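Long-range contact in putative glucoamylase (Bacteroides uniformis, PDB 4GL3), which is a putative glucoamylase that probably hydrolyses glycosidic bonds in glucose-containing carbohydrates: residues N222-G234 / P238-F250. Sequence-based numbering, arbitrary orientation.
Sequences NANTFLNGREYYG and PLGNNHGKGGPLF
Gly-240 N donates to Phe-226 O (2.9 Å), and Asn-228 N donates to Pro-238 O (2.9 Å). These two backbone bonds flank the antiparallel, non-hydrogen-bonded pair Leu-227 and Leu-239. A polar chain continues the contact through side chains. With CG anti to its backbone N (chi1 -173°), Asn-228 reaches across the hairpin, and its ND2 gives one proton to Gly-240 O (2.9 Å), from above the carbonyl plane. The same ND2 donates to Tyr-232 OH, which lies in the amide plane. Tyr-232 OH in turn donates to Asn-242 OD1 (2.9 Å). Asn-228 OD1 closes an Asx turn with Arg-230 N, and a weak bond from Arg-230 NH1 also reaches it. The Arg-230 guanidinium stacks on the Asn-242 amide, planes 12° apart, with ND2 offset toward its rim. Apolar contacts lie at both ends. Leu-239 CD2 makes a CH-pi contact over the centre of the Phe-226 ring (4.0 Å to the centroid). Lys-245 lays CG against Tyr-232 CD2 (3.7 Å). A phenylalanine in place of Tyr-232 would probably leave Asn-228 ND2 and Asn-242 OD1 without their shared hydroxyl, and the Asn-242 amide freer to turn. The contact joins the hairpin of strands 227-232 and 235-239 to the turns after it. Helix 271-288 packs against it through Tyr-271, Gln-274 and Tyr-285.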
loop_
_atom_site.group_PDB
_atom_site.type_symbol
_atom_site.label_atom_id
_atom_site.label_comp_id
_atom_site.label_asym_id
_atom_site.label_seq_id
_atom_site.Cartn_x
_atom_site.Cartn_y
_atom_site.Cartn_z
ATOM N N ASN A 222 20.938 5.640 1.062
ATOM C CA ASN A 222 21.873 6.750 0.842
ATOM C C ASN A 222 21.267 7.680 -0.211
ATOM O O ASN A 222 21.298 7.369 -1.391
ATOM C CB ASN A 222 23.266 6.252 0.416
ATOM C CG ASN A 222 24.302 7.369 0.458
ATOM O OD1 ASN A 222 24.060 8.403 1.046
ATOM N ND2 ASN A 222 25.450 7.163 -0.159
ATOM N N ALA A 223 20.662 8.783 0.233
ATOM C CA ALA A 223 19.905 9.701 -0.646
ATOM C C ALA A 223 19.597 10.982 0.103
ATOM O O ALA A 223 19.579 10.982 1.328
ATOM C CB ALA A 223 18.604 9.030 -1.164
ATOM N N ASN A 224 19.435 12.097 -0.609
ATOM C CA ASN A 224 18.956 13.338 -0.012
ATOM C C ASN A 224 17.650 13.165 0.781
ATOM O O ASN A 224 17.406 13.901 1.763
ATOM C CB ASN A 224 18.713 14.405 -1.086
ATOM C CG ASN A 224 19.956 14.741 -1.898
ATOM O OD1 ASN A 224 21.103 14.701 -1.417
ATOM N ND2 ASN A 224 19.729 15.084 -3.144
ATOM N N THR A 225 16.839 12.200 0.348
ATOM C CA THR A 225 15.530 11.889 0.905
ATOM C C THR A 225 15.563 10.748 1.964
ATOM O O THR A 225 14.509 10.338 2.443
ATOM C CB THR A 225 14.561 11.461 -0.234
ATOM O OG1 THR A 225 15.152 10.365 -0.966
ATOM C CG2 THR A 225 14.257 12.663 -1.201
ATOM N N PHE A 226 16.753 10.236 2.307
ATOM C CA PHE A 226 16.887 9.164 3.295
ATOM C C PHE A 226 17.090 9.711 4.717
ATOM O O PHE A 226 16.101 9.988 5.388
ATOM C CB PHE A 226 17.911 8.100 2.880
ATOM C CG PHE A 226 17.826 6.845 3.709
ATOM C CD1 PHE A 226 16.696 6.044 3.634
ATOM C CD2 PHE A 226 18.828 6.515 4.596
ATOM C CE1 PHE A 226 16.576 4.929 4.416
ATOM C CE2 PHE A 226 18.712 5.395 5.404
ATOM C CZ PHE A 226 17.580 4.598 5.308
ATOM N N LEU A 227 18.309 9.878 5.195
ATOM C CA LEU A 227 18.482 10.325 6.581
ATOM C C LEU A 227 17.961 11.754 6.679
ATOM O O LEU A 227 18.252 12.579 5.821
ATOM C CB LEU A 227 19.936 10.251 7.069
ATOM C CG LEU A 227 20.571 8.847 7.231
ATOM C CD1 LEU A 227 21.988 8.982 7.818
ATOM C CD2 LEU A 227 19.716 7.945 8.119
ATOM N N ASN A 228 17.128 12.017 7.697
ATOM C CA ASN A 228 16.574 13.335 7.907
ATOM C C ASN A 228 16.980 13.798 9.307
ATOM O O ASN A 228 17.957 14.524 9.488
ATOM C CB ASN A 228 15.048 13.293 7.679
ATOM C CG ASN A 228 14.398 14.672 7.721
ATOM O OD1 ASN A 228 14.837 15.527 8.474
ATOM N ND2 ASN A 228 13.371 14.899 6.878
ATOM N N GLY A 229 16.261 13.339 10.322
ATOM C CA GLY A 229 16.608 13.722 11.700
ATOM C C GLY A 229 16.275 15.162 12.049
ATOM O O GLY A 229 16.613 15.599 13.136
ATOM N N ARG A 230 15.622 15.926 11.176
ATOM C CA ARG A 230 15.313 17.328 11.551
ATOM C C ARG A 230 14.012 17.366 12.373
ATOM O O ARG A 230 13.273 16.384 12.460
ATOM C CB ARG A 230 15.186 18.219 10.311
ATOM C CG ARG A 230 16.405 18.212 9.362
ATOM C CD ARG A 230 16.086 18.946 8.048
ATOM N NE ARG A 230 17.121 18.799 7.040
ATOM C CZ ARG A 230 17.272 17.724 6.283
ATOM N NH1 ARG A 230 16.455 16.694 6.461
ATOM N NH2 ARG A 230 18.250 17.657 5.373
ATOM N N GLU A 231 13.727 18.516 12.946
ATOM C CA GLU A 231 12.550 18.696 13.776
ATOM C C GLU A 231 11.488 19.520 13.016
ATOM O O GLU A 231 11.795 20.528 12.392
ATOM C CB GLU A 231 12.987 19.419 15.046
ATOM C CG GLU A 231 12.043 19.294 16.207
ATOM C CD GLU A 231 12.655 19.891 17.461
ATOM O OE1 GLU A 231 13.590 19.255 17.984
ATOM O OE2 GLU A 231 12.228 20.990 17.895
ATOM N N TYR A 232 10.243 19.069 13.059
ATOM C CA TYR A 232 9.133 19.786 12.459
ATOM C C TYR A 232 8.021 19.893 13.517
ATOM O O TYR A 232 7.582 18.867 14.053
ATOM C CB TYR A 232 8.637 19.029 11.235
ATOM C CG TYR A 232 9.692 18.707 10.182
ATOM C CD1 TYR A 232 10.503 17.561 10.297
ATOM C CD2 TYR A 232 9.879 19.520 9.071
ATOM C CE1 TYR A 232 11.445 17.233 9.346
ATOM C CE2 TYR A 232 10.852 19.202 8.107
ATOM C CZ TYR A 232 11.631 18.061 8.245
ATOM O OH TYR A 232 12.612 17.716 7.300
ATOM N N TYR A 233 7.610 21.114 13.846
ATOM C CA TYR A 233 6.605 21.332 14.918
ATOM C C TYR A 233 7.014 20.560 16.189
ATOM O O TYR A 233 6.195 19.909 16.836
ATOM C CB TYR A 233 5.199 20.905 14.456
ATOM C CG TYR A 233 4.810 21.438 13.098
ATOM C CD1 TYR A 233 4.356 22.762 12.924
ATOM C CD2 TYR A 233 4.949 20.655 11.989
ATOM C CE1 TYR A 233 4.030 23.247 11.657
ATOM C CE2 TYR A 233 4.623 21.124 10.729
ATOM C CZ TYR A 233 4.179 22.419 10.576
ATOM O OH TYR A 233 3.891 22.824 9.314
ATOM N N GLY A 234 8.299 20.601 16.527
ATOM C CA GLY A 234 8.780 19.960 17.749
ATOM C C GLY A 234 8.923 18.447 17.649
ATOM O O GLY A 234 9.261 17.818 18.621
ATOM N N PRO A 238 12.893 10.789 11.703
ATOM C CA PRO A 238 14.157 10.063 11.394
ATOM C C PRO A 238 14.559 10.078 9.925
ATOM O O PRO A 238 15.724 10.334 9.608
ATOM C CB PRO A 238 13.880 8.631 11.873
ATOM C CG PRO A 238 12.845 8.800 12.970
ATOM C CD PRO A 238 11.988 9.981 12.551
ATOM N N LEU A 239 13.590 9.838 9.055
ATOM C CA LEU A 239 13.818 9.647 7.631
ATOM C C LEU A 239 12.839 10.460 6.742
ATOM O O LEU A 239 11.736 10.852 7.161
ATOM C CB LEU A 239 13.682 8.158 7.270
ATOM C CG LEU A 239 14.521 7.083 8.022
ATOM C CD1 LEU A 239 14.057 5.672 7.608
ATOM C CD2 LEU A 239 16.017 7.301 7.792
ATOM N N GLY A 240 13.235 10.664 5.490
ATOM C CA GLY A 240 12.296 11.130 4.475
ATOM C C GLY A 240 12.576 12.552 3.982
ATOM O O GLY A 240 13.429 13.285 4.517
ATOM N N ASN A 241 11.811 12.921 2.959
ATOM C CA ASN A 241 11.933 14.194 2.257
ATOM C C ASN A 241 11.941 15.377 3.206
ATOM O O ASN A 241 11.054 15.519 4.072
ATOM C CB ASN A 241 10.741 14.306 1.283
ATOM C CG ASN A 241 10.929 15.390 0.261
ATOM O OD1 ASN A 241 10.868 16.589 0.564
ATOM N ND2 ASN A 241 11.148 14.968 -0.983
ATOM N N ASN A 242 12.883 16.282 3.014
ATOM C CA ASN A 242 12.969 17.474 3.859
ATOM C C ASN A 242 11.832 18.526 3.661
ATOM O O ASN A 242 11.057 18.783 4.581
ATOM C CB ASN A 242 14.365 18.100 3.653
ATOM C CG ASN A 242 14.608 19.314 4.534
ATOM O OD1 ASN A 242 13.917 19.526 5.522
ATOM N ND2 ASN A 242 15.619 20.080 4.196
ATOM N N HIS A 243 11.776 19.143 2.479
ATOM C CA HIS A 243 10.787 20.167 2.114
ATOM C C HIS A 243 9.370 19.591 2.265
ATOM O O HIS A 243 8.443 20.283 2.693
ATOM C CB HIS A 243 11.066 20.654 0.660
ATOM C CG HIS A 243 10.100 21.689 0.134
ATOM N ND1 HIS A 243 9.145 21.402 -0.829
ATOM C CD2 HIS A 243 9.971 23.012 0.402
ATOM C CE1 HIS A 243 8.461 22.499 -1.112
ATOM N NE2 HIS A 243 8.938 23.489 -0.377
ATOM N N GLY A 244 9.218 18.312 1.970
ATOM C CA GLY A 244 7.912 17.665 2.097
ATOM C C GLY A 244 7.547 17.197 3.490
ATOM O O GLY A 244 6.478 16.597 3.672
ATOM N N LYS A 245 8.399 17.487 4.481
ATOM C CA LYS A 245 8.176 17.046 5.862
ATOM C C LYS A 245 7.826 15.554 5.924
ATOM O O LYS A 245 6.879 15.137 6.576
ATOM C CB LYS A 245 7.095 17.884 6.521
ATOM C CG LYS A 245 7.327 19.393 6.371
ATOM C CD LYS A 245 6.431 20.223 7.271
ATOM C CE LYS A 245 6.363 21.680 6.815
ATOM N NZ LYS A 245 7.656 22.367 6.906
ATOM N N GLY A 246 8.600 14.769 5.221
ATOM C CA GLY A 246 8.390 13.304 5.132
ATOM C C GLY A 246 7.749 12.841 3.828
ATOM O O GLY A 246 7.925 11.694 3.405
ATOM N N GLY A 247 7.018 13.747 3.178
ATOM C CA GLY A 247 6.353 13.431 1.936
ATOM C C GLY A 247 4.865 13.156 2.135
ATOM O O GLY A 247 4.316 13.313 3.225
ATOM N N PRO A 248 4.200 12.761 1.062
ATOM C CA PRO A 248 2.820 12.255 1.139
ATOM C C PRO A 248 2.696 11.120 2.178
ATOM O O PRO A 248 3.600 10.237 2.298
ATOM C CB PRO A 248 2.547 11.721 -0.265
ATOM C CG PRO A 248 3.693 12.185 -1.135
ATOM C CD PRO A 248 4.848 12.516 -0.243
ATOM N N LEU A 249 1.602 11.142 2.940
ATOM C CA LEU A 249 1.464 10.235 4.111
ATOM C C LEU A 249 1.384 8.758 3.713
ATOM O O LEU A 249 1.685 7.899 4.544
ATOM C CB LEU A 249 0.328 10.663 5.068
ATOM C CG LEU A 249 0.355 10.087 6.497
ATOM C CD1 LEU A 249 1.720 10.215 7.218
ATOM C CD2 LEU A 249 -0.750 10.729 7.311
ATOM N N PHE A 250 1.040 8.444 2.451
ATOM C CA PHE A 250 0.985 7.033 2.056
ATOM C C PHE A 250 2.346 6.311 2.132
ATOM O O PHE A 250 2.387 5.083 2.084
ATOM C CB PHE A 250 0.345 6.814 0.663
ATOM C CG PHE A 250 1.315 6.993 -0.515
ATOM C CD1 PHE A 250 1.567 8.268 -1.033
ATOM C CD2 PHE A 250 1.960 5.904 -1.085
ATOM C CE1 PHE A 250 2.420 8.451 -2.135
ATOM C CE2 PHE A 250 2.809 6.080 -2.204
ATOM C CZ PHE A 250 3.050 7.348 -2.704
HETATM O O HOH W 1 14.914 15.681 0.902
HETATM O O HOH W 2 15.987 14.532 4.369
HETATM O O HOH W 3 17.544 21.480 6.500
#